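Sso-CP2 metallo-carboxypetidase (Sulfolobus solfataricus, PDB 4MMO) probably acts as a zinc-dependent carboxypeptidase of the M20 family, hydrolysing peptide bonds at a metal site. Local coordinates at residues F114-L119 against E429-Y434; P173-G178 against A358-A363; E33-L38 against L131-E136. All blocks are in the same frame, centred on the assembly; numbering follows the deposited sequence.

How the contacts relate
Contact 1 is the meeting point of the other two, whose nearest atoms remain about 12 Å apart. Its helix 417-433 lies against helix 354-367 of contact 2, F430 CE1 reaching M359 CE at 3.4 Å. Its helix 102-121 lies against both segments of contact 3, with F114 CE1 3.8 Å from L38 CD2 and I116 CD1 4.1 Å from L131 CD2. Contact 2 is nested along the chain within the loop that contact 1 closes, while contacts 1 and 3 interleave. The metal site of H71, D104 and E163 is closest to contact 3, where the Y133 side chain is about 11 Å from the zinc ion; contact 1 lies away from it.

Contact 1: F114-L119 against E429-Y434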
loop_
_atom_site.group_PDB
_atom_site.type_symbol
_atom_site.label_atom_id
_atom_site.label_comp_id
_atom_site.label_asym_id
_atom_site.label_seq_id
_atom_site.Cartn_x
_atom_site.Cartn_y
_atom_site.Cartn_z
ATOM N N PHE A 114 10.435 -39.513 16.967
ATOM C CA PHE A 114 9.909 -40.666 17.672
ATOM C C PHE A 114 10.053 -41.946 16.841
ATOM O O PHE A 114 10.193 -43.031 17.400
ATOM C CB PHE A 114 8.460 -40.425 18.099
ATOM C CG PHE A 114 8.340 -39.694 19.409
ATOM C CD1 PHE A 114 8.564 -40.357 20.604
ATOM C CD2 PHE A 114 8.028 -38.343 19.445
ATOM C CE1 PHE A 114 8.470 -39.693 21.811
ATOM C CE2 PHE A 114 7.930 -37.673 20.651
ATOM C CZ PHE A 114 8.152 -38.349 21.835
ATOM N N ALA A 115 10.044 -41.818 15.517
ATOM C CA ALA A 115 10.316 -42.961 14.649
ATOM C C ALA A 115 11.739 -43.454 14.885
ATOM O O ALA A 115 11.969 -44.649 15.062
ATOM C CB ALA A 115 10.121 -42.592 13.188
ATOM N N ILE A 116 12.690 -42.525 14.902
ATOM C CA ILE A 116 14.090 -42.871 15.112
ATOM C C ILE A 116 14.257 -43.546 16.466
ATOM O O ILE A 116 14.987 -44.530 16.593
ATOM C CB ILE A 116 14.995 -41.628 15.028
ATOM C CG1 ILE A 116 14.953 -41.047 13.614
ATOM C CG2 ILE A 116 16.441 -41.973 15.398
ATOM C CD1 ILE A 116 15.582 -39.664 13.492
ATOM N N LYS A 117 13.569 -43.012 17.470
ATOM C CA LYS A 117 13.613 -43.560 18.817
ATOM C C LYS A 117 13.141 -45.006 18.837
ATOM O O LYS A 117 13.759 -45.863 19.468
ATOM C CB LYS A 117 12.723 -42.737 19.746
ATOM C CG LYS A 117 12.723 -43.213 21.187
ATOM C CD LYS A 117 11.665 -42.494 22.006
ATOM C CE LYS A 117 11.962 -42.588 23.491
ATOM N NZ LYS A 117 12.209 -43.986 23.935
ATOM N N HIS A 118 12.029 -45.265 18.160
ATOM C CA HIS A 118 11.451 -46.597 18.137
ATOM C C HIS A 118 12.437 -47.595 17.539
ATOM O O HIS A 118 12.677 -48.658 18.110
ATOM C CB HIS A 118 10.135 -46.593 17.360
ATOM C CG HIS A 118 9.050 -45.808 18.029
ATOM N ND1 HIS A 118 7.808 -45.614 17.459
ATOM C CD2 HIS A 118 9.019 -45.167 19.220
ATOM C CE1 HIS A 118 7.063 -44.888 18.270
ATOM N NE2 HIS A 118 7.773 -44.602 19.348
ATOM N N LEU A 119 13.028 -47.238 16.403
ATOM C CA LEU A 119 13.988 -48.115 15.749
ATOM C C LEU A 119 15.218 -48.343 16.626
ATOM O O LEU A 119 15.729 -49.457 16.697
ATOM C CB LEU A 119 14.397 -47.551 14.388
ATOM C CG LEU A 119 13.284 -47.459 13.338
ATOM C CD1 LEU A 119 13.849 -46.981 12.008
ATOM C CD2 LEU A 119 12.570 -48.791 13.152
ATOM N N GLU A 429 8.910 -46.943 8.529
ATOM C CA GLU A 429 8.989 -47.756 7.320
ATOM C C GLU A 429 10.008 -47.185 6.345
ATOM O O GLU A 429 10.731 -47.936 5.691
ATOM C CB GLU A 429 7.622 -47.862 6.644
ATOM C CG GLU A 429 6.727 -48.950 7.219
ATOM C CD GLU A 429 7.317 -50.340 7.052
ATOM O OE1 GLU A 429 6.945 -51.239 7.833
ATOM O OE2 GLU A 429 8.154 -50.532 6.140
ATOM N N PHE A 430 10.080 -45.858 6.254
ATOM C CA PHE A 430 11.042 -45.239 5.354
ATOM C C PHE A 430 12.472 -45.572 5.772
ATOM O O PHE A 430 13.309 -45.881 4.929
ATOM C CB PHE A 430 10.851 -43.723 5.284
ATOM C CG PHE A 430 12.054 -42.994 4.763
ATOM C CD1 PHE A 430 12.380 -43.040 3.415
ATOM C CD2 PHE A 430 12.875 -42.280 5.623
ATOM C CE1 PHE A 430 13.498 -42.382 2.932
ATOM C CE2 PHE A 430 13.995 -41.623 5.146
ATOM C CZ PHE A 430 14.306 -41.673 3.799
ATOM N N LEU A 431 12.742 -45.524 7.073
ATOM C CA LEU A 431 14.087 -45.765 7.588
ATOM C C LEU A 431 14.488 -47.245 7.518
ATOM O O LEU A 431 15.670 -47.567 7.450
ATOM C CB LEU A 431 14.199 -45.276 9.038
ATOM C CG LEU A 431 14.107 -43.762 9.310
ATOM C CD1 LEU A 431 14.012 -43.514 10.799
ATOM C CD2 LEU A 431 15.297 -43.013 8.736
ATOM N N LYS A 432 13.507 -48.139 7.570
ATOM C CA LYS A 432 13.774 -49.572 7.462
ATOM C C LYS A 432 14.113 -49.928 6.023
ATOM O O LYS A 432 14.913 -50.819 5.756
ATOM C CB LYS A 432 12.554 -50.374 7.913
ATOM C CG LYS A 432 12.400 -50.496 9.417
ATOM C CD LYS A 432 11.028 -51.029 9.787
ATOM C CE LYS A 432 11.054 -51.747 11.124
ATOM N NZ LYS A 432 9.697 -51.857 11.725
ATOM N N LEU A 433 13.510 -49.188 5.103
ATOM C CA LEU A 433 13.524 -49.514 3.688
ATOM C C LEU A 433 14.692 -48.861 2.947
ATOM O O LEU A 433 15.300 -49.475 2.064
ATOM C CB LEU A 433 12.197 -49.056 3.092
ATOM C CG LEU A 433 11.773 -49.521 1.707
ATOM C CD1 LEU A 433 11.860 -51.032 1.565
ATOM C CD2 LEU A 433 10.357 -49.044 1.483
ATOM N N TYR A 434 15.008 -47.621 3.312
ATOM C CA TYR A 434 16.093 -46.881 2.667
ATOM C C TYR A 434 17.421 -47.646 2.630
ATOM O O TYR A 434 18.072 -47.704 1.585
ATOM C CB TYR A 434 16.295 -45.522 3.345
ATOM C CG TYR A 434 17.502 -44.761 2.842
ATOM C CD1 TYR A 434 17.608 -44.389 1.509
ATOM C CD2 TYR A 434 18.533 -44.413 3.700
ATOM C CE1 TYR A 434 18.708 -43.695 1.046
ATOM C CE2 TYR A 434 19.637 -43.712 3.246
ATOM C CZ TYR A 434 19.719 -43.357 1.920
ATOM O OH TYR A 434 20.817 -42.665 1.469
#
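I116 and L119 of helix 102-121 face L431 and K432 of helix 417-433, the short helical segments crossing at -54° with their axes 10.3 Å apart. L431 is the hub on its side. Its CB takes the CD1 methyl of L119 at 3.4 Å, a tight fit, and its own CD1 meets the same methyl at 3.7 Å. I116 reaches L431 CD1 from the preceding turn, through its CG1 methylene at 3.9 Å. The extended form of L119 explains its reach: CD1 continues the chain away from CA (chi2 -176°) and arrives at L431, while the other branch, CD2, turns to the aliphatic part of K432, 3.9 Å from CE. Shortening L119 to an alanine is likely to open a gap beside L431 and to take from K432 CE and CG the methyl that packs on them. Nearby, H118 is hydrogen-bonded through ND1 to E428 of helix 417-433 and through NE2 to E4 of helix 3-12. K432 NZ has a long, weak ion pair with E124. This is oblique helix-helix packing within the alpha/beta domain of the M20 peptidase fold, where the C-terminal helix returns to lie beside helix 102-121.

Contact 2: P173-G178 against A358-A363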
loop_
_atom_site.group_PDB
_atom_site.type_symbol
_atom_site.label_atom_id
_atom_site.label_comp_id
_atom_site.label_asym_id
_atom_site.label_seq_id
_atom_site.Cartn_x
_atom_site.Cartn_y
_atom_site.Cartn_z
ATOM N N PRO A 173 -0.654 -39.258 0.540
ATOM C CA PRO A 173 0.633 -38.643 0.881
ATOM C C PRO A 173 1.300 -38.030 -0.347
ATOM O O PRO A 173 1.073 -38.504 -1.463
ATOM C CB PRO A 173 1.455 -39.818 1.417
ATOM C CG PRO A 173 0.830 -41.034 0.807
ATOM C CD PRO A 173 -0.628 -40.724 0.698
ATOM N N GLN A 174 2.103 -36.988 -0.138
ATOM C CA GLN A 174 2.762 -36.286 -1.236
ATOM C C GLN A 174 4.278 -36.426 -1.186
ATOM O O GLN A 174 4.889 -36.367 -0.118
ATOM C CB GLN A 174 2.371 -34.809 -1.229
ATOM C CG GLN A 174 0.905 -34.573 -1.548
ATOM C CD GLN A 174 0.545 -33.110 -1.575
ATOM O OE1 GLN A 174 0.071 -32.596 -2.587
ATOM N NE2 GLN A 174 0.759 -32.426 -0.455
ATOM N N ILE A 175 4.868 -36.624 -2.360
ATOM C CA ILE A 175 6.311 -36.733 -2.516
ATOM C C ILE A 175 6.740 -35.595 -3.427
ATOM O O ILE A 175 6.255 -35.477 -4.553
ATOM C CB ILE A 175 6.724 -38.073 -3.168
ATOM C CG1 ILE A 175 6.067 -39.263 -2.458
ATOM C CG2 ILE A 175 8.240 -38.220 -3.183
ATOM C CD1 ILE A 175 6.484 -39.454 -1.029
ATOM N N VAL A 176 7.648 -34.758 -2.937
ATOM C CA VAL A 176 8.033 -33.548 -3.652
ATOM C C VAL A 176 9.533 -33.546 -3.937
ATOM O O VAL A 176 10.353 -33.612 -3.021
ATOM C CB VAL A 176 7.631 -32.307 -2.852
ATOM C CG1 VAL A 176 7.863 -31.043 -3.665
ATOM C CG2 VAL A 176 6.160 -32.412 -2.433
ATOM N N LEU A 177 9.876 -33.459 -5.217
ATOM C CA LEU A 177 11.249 -33.656 -5.670
ATOM C C LEU A 177 11.986 -32.350 -5.949
ATOM O O LEU A 177 12.958 -32.338 -6.706
ATOM C CB LEU A 177 11.251 -34.504 -6.944
ATOM C CG LEU A 177 10.434 -35.795 -6.889
ATOM C CD1 LEU A 177 10.607 -36.576 -8.181
ATOM C CD2 LEU A 177 10.836 -36.643 -5.695
ATOM N N GLY A 178 11.533 -31.253 -5.351
ATOM C CA GLY A 178 12.192 -29.980 -5.574
ATOM C C GLY A 178 11.436 -28.770 -5.064
ATOM O O GLY A 178 10.414 -28.890 -4.395
ATOM N N ALA A 358 12.410 -45.372 -1.569
ATOM C CA ALA A 358 12.084 -45.776 -0.202
ATOM C C ALA A 358 10.905 -44.972 0.341
ATOM O O ALA A 358 10.085 -45.481 1.104
ATOM C CB ALA A 358 13.295 -45.603 0.697
ATOM N N MET A 359 10.817 -43.714 -0.069
ATOM C CA MET A 359 9.763 -42.828 0.404
ATOM C C MET A 359 8.412 -43.172 -0.241
ATOM O O MET A 359 7.388 -43.236 0.437
ATOM C CB MET A 359 10.155 -41.381 0.101
ATOM C CG MET A 359 9.444 -40.348 0.932
ATOM S SD MET A 359 9.815 -40.400 2.703
ATOM C CE MET A 359 11.463 -39.709 2.749
ATOM N N ILE A 360 8.416 -43.403 -1.550
ATOM C CA ILE A 360 7.206 -43.818 -2.261
ATOM C C ILE A 360 6.643 -45.137 -1.723
ATOM O O ILE A 360 5.439 -45.269 -1.511
ATOM C CB ILE A 360 7.470 -43.961 -3.776
ATOM C CG1 ILE A 360 7.657 -42.575 -4.396
ATOM C CG2 ILE A 360 6.314 -44.704 -4.474
ATOM C CD1 ILE A 360 8.040 -42.585 -5.867
ATOM N N GLU A 361 7.513 -46.115 -1.507
ATOM C CA GLU A 361 7.067 -47.445 -1.111
ATOM C C GLU A 361 6.544 -47.441 0.327
ATOM O O GLU A 361 5.512 -48.047 0.624
ATOM C CB GLU A 361 8.201 -48.462 -1.288
ATOM C CG GLU A 361 7.816 -49.907 -0.957
ATOM C CD GLU A 361 8.976 -50.887 -1.103
ATOM O OE1 GLU A 361 9.053 -51.838 -0.295
ATOM O OE2 GLU A 361 9.812 -50.712 -2.017
ATOM N N SER A 362 7.247 -46.748 1.216
ATOM C CA SER A 362 6.814 -46.647 2.609
ATOM C C SER A 362 5.475 -45.924 2.721
ATOM O O SER A 362 4.609 -46.324 3.502
ATOM C CB SER A 362 7.868 -45.928 3.458
ATOM O OG SER A 362 8.177 -44.654 2.926
ATOM N N ALA A 363 5.303 -44.863 1.940
ATOM C CA ALA A 363 4.064 -44.088 1.987
ATOM C C ALA A 363 2.898 -44.972 1.564
ATOM O O ALA A 363 1.817 -44.938 2.147
ATOM C CB ALA A 363 4.168 -42.877 1.075
#
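I175, on strand 174-176, points its side chain at helix 354-367 and meets M359 and I360, while P173, just before the strand, meets A363 one turn further along the helix. The side-chain contacts between the two segments are all apolar. The closest is that of I175 CD1 with M359 CG, at 3.7 Å. I175 is bent at its second torsion (chi2 -64°), and it is this terminal methyl that goes to the methionine, whereas its CG1 lies 4.2 Å from CG1 of I360, the two isoleucine side chains crossing at about a right angle. M359 offers its CG methylene rather than its sulfur: with CG opposite the backbone N and the chain folded at the next two torsions, its end leads off to F430 of helix 417-433. At the other end of the contact the proline ring touches the alanine methyl, P173 CG lying 3.8 Å from A363 CB and the ring's CB slightly further off.

The polar bonds belong to the surroundings. Backbone groups of P173 and I175 pair with Q372 and I374, in the parallel two-stranded sheet formed with strand 372-374, and V176 is hydrogen-bonded through the backbone to S397, just after strand 395-396. V373 touches both I175 and I360, and V396 touches both I175 and M359, so the neighbouring strands close in on the same cluster. On the helix, M359 O receives a weak hydrogen bond from H426 NE2.

With hydrocarbon side chains on both sides, the contact depends on shape and on exclusion of water. Its specificity therefore probably lies in how the branched isoleucines and the proline ring fit the helix surface, while backbone bonds to strand 372-374 hold the strand in its sheet.

Contact 3: E33-L38 against L131-E136; sequences ETVEKL and LLYEGE
The Y133 ring meets V35 at its edge: the CG2 methyl lies near the ring plane, 4.1 Å from CE2, and V35 places nothing over either face. This is helix-on-sheet packing in the alpha/beta domain of the M20 fold, with helix 24-39 covering the face of the six-stranded mixed sheet that bears L131 and Y133. The backbones remain well separated, V35 CA being 9.5 Å from L131 CA, and a single valine spans the interval from the helix side.

V35 does so by forking. Its CG1 stands opposite the backbone N (chi1 167°) and goes to L131, 4.2 Å from CD1, while CG2 is left to approach the tyrosine. L131 and Y133 are two residues apart on the strand, so both point to the helix, as alternation in an extended chain requires; L132 and E134 between and beyond them turn to the other side of the sheet. L113 of helix 102-121 touches both V35 and Y133, and A56 of the adjacent strand 53-58 also packs on V35, so both add to the apolar surroundings of the valine.

The end of the strand lies near the metal site. The Y133 side chain is about 6 Å from that of H71, a zinc ligand, and E134 touches H71 itself. The E134 carboxylate is held through OE2, which is hydrogen-bonded to both the S141 and Y69 hydroxyls. The E134 side chain extends forward along the chain, where the backbone N-H of E136 makes a weak bond to E134 OE1, 3.3 Å from N and bent to 135° at the hydrogen.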
loop_
_atom_site.group_PDB
_atom_site.type_symbol
_atom_site.label_atom_id
_atom_site.label_comp_id
_atom_site.label_asym_id
_atom_site.label_seq_id
_atom_site.Cartn_x
_atom_site.Cartn_y
_atom_site.Cartn_z
ATOM N N GLU A 33 17.490 -30.448 24.250
ATOM C CA GLU A 33 17.353 -31.313 25.418
ATOM C C GLU A 33 16.486 -32.520 25.104
ATOM O O GLU A 33 16.783 -33.638 25.517
ATOM C CB GLU A 33 16.746 -30.531 26.586
ATOM C CG GLU A 33 17.680 -29.485 27.179
ATOM C CD GLU A 33 16.956 -28.486 28.064
ATOM O OE1 GLU A 33 15.821 -28.777 28.498
ATOM O OE2 GLU A 33 17.523 -27.402 28.321
ATOM N N THR A 34 15.409 -32.279 24.368
ATOM C CA THR A 34 14.472 -33.327 24.007
ATOM C C THR A 34 15.131 -34.373 23.104
ATOM O O THR A 34 14.890 -35.569 23.254
ATOM C CB THR A 34 13.251 -32.728 23.301
ATOM O OG1 THR A 34 12.646 -31.746 24.154
ATOM C CG2 THR A 34 12.231 -33.804 22.965
ATOM N N VAL A 35 15.961 -33.921 22.169
ATOM C CA VAL A 35 16.667 -34.836 21.277
ATOM C C VAL A 35 17.554 -35.771 22.091
ATOM O O VAL A 35 17.553 -36.982 21.873
ATOM C CB VAL A 35 17.512 -34.071 20.229
ATOM C CG1 VAL A 35 18.497 -34.999 19.518
ATOM C CG2 VAL A 35 16.608 -33.401 19.209
ATOM N N GLU A 36 18.303 -35.202 23.030
ATOM C CA GLU A 36 19.193 -35.980 23.883
ATOM C C GLU A 36 18.408 -36.974 24.730
ATOM O O GLU A 36 18.815 -38.121 24.894
ATOM C CB GLU A 36 20.002 -35.053 24.791
ATOM C CG GLU A 36 20.939 -34.128 24.033
ATOM C CD GLU A 36 21.745 -33.229 24.943
ATOM O OE1 GLU A 36 21.196 -32.766 25.965
ATOM O OE2 GLU A 36 22.930 -32.984 24.637
ATOM N N LYS A 37 17.279 -36.524 25.266
ATOM C CA LYS A 37 16.427 -37.372 26.089
ATOM C C LYS A 37 15.921 -38.570 25.295
ATOM O O LYS A 37 16.044 -39.715 25.733
ATOM C CB LYS A 37 15.240 -36.563 26.617
ATOM C CG LYS A 37 14.243 -37.354 27.456
ATOM C CD LYS A 37 12.925 -36.607 27.571
ATOM C CE LYS A 37 11.877 -37.430 28.299
ATOM N NZ LYS A 37 12.181 -37.574 29.748
ATOM N N LEU A 38 15.352 -38.298 24.126
ATOM C CA LEU A 38 14.671 -39.326 23.346
ATOM C C LEU A 38 15.627 -40.311 22.675
ATOM O O LEU A 38 15.362 -41.508 22.661
ATOM C CB LEU A 38 13.769 -38.677 22.293
ATOM C CG LEU A 38 12.604 -37.842 22.832
ATOM C CD1 LEU A 38 11.868 -37.153 21.694
ATOM C CD2 LEU A 38 11.644 -38.696 23.642
ATOM N N LEU A 131 20.812 -34.864 12.172
ATOM C CA LEU A 131 19.662 -33.982 12.328
ATOM C C LEU A 131 20.091 -32.525 12.246
ATOM O O LEU A 131 21.072 -32.124 12.870
ATOM C CB LEU A 131 18.987 -34.220 13.678
ATOM C CG LEU A 131 18.489 -35.631 13.991
ATOM C CD1 LEU A 131 17.916 -35.651 15.401
ATOM C CD2 LEU A 131 17.451 -36.096 12.977
ATOM N N LEU A 132 19.350 -31.739 11.474
ATOM C CA LEU A 132 19.631 -30.314 11.344
ATOM C C LEU A 132 18.340 -29.516 11.417
ATOM O O LEU A 132 17.584 -29.451 10.447
ATOM C CB LEU A 132 20.361 -30.021 10.030
ATOM C CG LEU A 132 20.985 -28.628 9.918
ATOM C CD1 LEU A 132 22.090 -28.468 10.932
ATOM C CD2 LEU A 132 21.525 -28.375 8.520
ATOM N N TYR A 133 18.099 -28.922 12.582
ATOM C CA TYR A 133 16.904 -28.125 12.820
ATOM C C TYR A 133 17.249 -26.638 12.900
ATOM O O TYR A 133 17.966 -26.219 13.812
ATOM C CB TYR A 133 16.244 -28.557 14.126
ATOM C CG TYR A 133 15.904 -30.029 14.204
ATOM C CD1 TYR A 133 15.514 -30.737 13.073
ATOM C CD2 TYR A 133 15.961 -30.707 15.413
ATOM C CE1 TYR A 133 15.192 -32.077 13.147
ATOM C CE2 TYR A 133 15.644 -32.043 15.499
ATOM C CZ TYR A 133 15.260 -32.727 14.360
ATOM O OH TYR A 133 14.944 -34.064 14.441
ATOM N N GLU A 134 16.740 -25.848 11.953
ATOM C CA GLU A 134 16.975 -24.402 11.953
ATOM C C GLU A 134 15.775 -23.643 12.518
ATOM O O GLU A 134 14.696 -24.212 12.701
ATOM C CB GLU A 134 17.301 -23.891 10.544
ATOM C CG GLU A 134 16.109 -23.817 9.579
ATOM C CD GLU A 134 16.268 -22.724 8.532
ATOM O OE1 GLU A 134 16.792 -21.640 8.868
ATOM O OE2 GLU A 134 15.867 -22.946 7.370
ATOM N N GLY A 135 15.973 -22.350 12.768
ATOM C CA GLY A 135 14.944 -21.512 13.359
ATOM C C GLY A 135 14.591 -20.294 12.523
ATOM O O GLY A 135 13.989 -19.354 13.039
ATOM N N GLU A 136 14.946 -20.311 11.238
ATOM C CA GLU A 136 14.726 -19.162 10.354
ATOM C C GLU A 136 14.033 -19.521 9.041
ATOM O O GLU A 136 14.031 -18.722 8.101
ATOM C CB GLU A 136 16.063 -18.493 10.024
ATOM C CG GLU A 136 16.811 -17.952 11.226
ATOM C CD GLU A 136 18.152 -17.346 10.852
ATOM O OE1 GLU A 136 18.738 -17.769 9.832
ATOM O OE2 GLU A 136 18.622 -16.447 11.580
#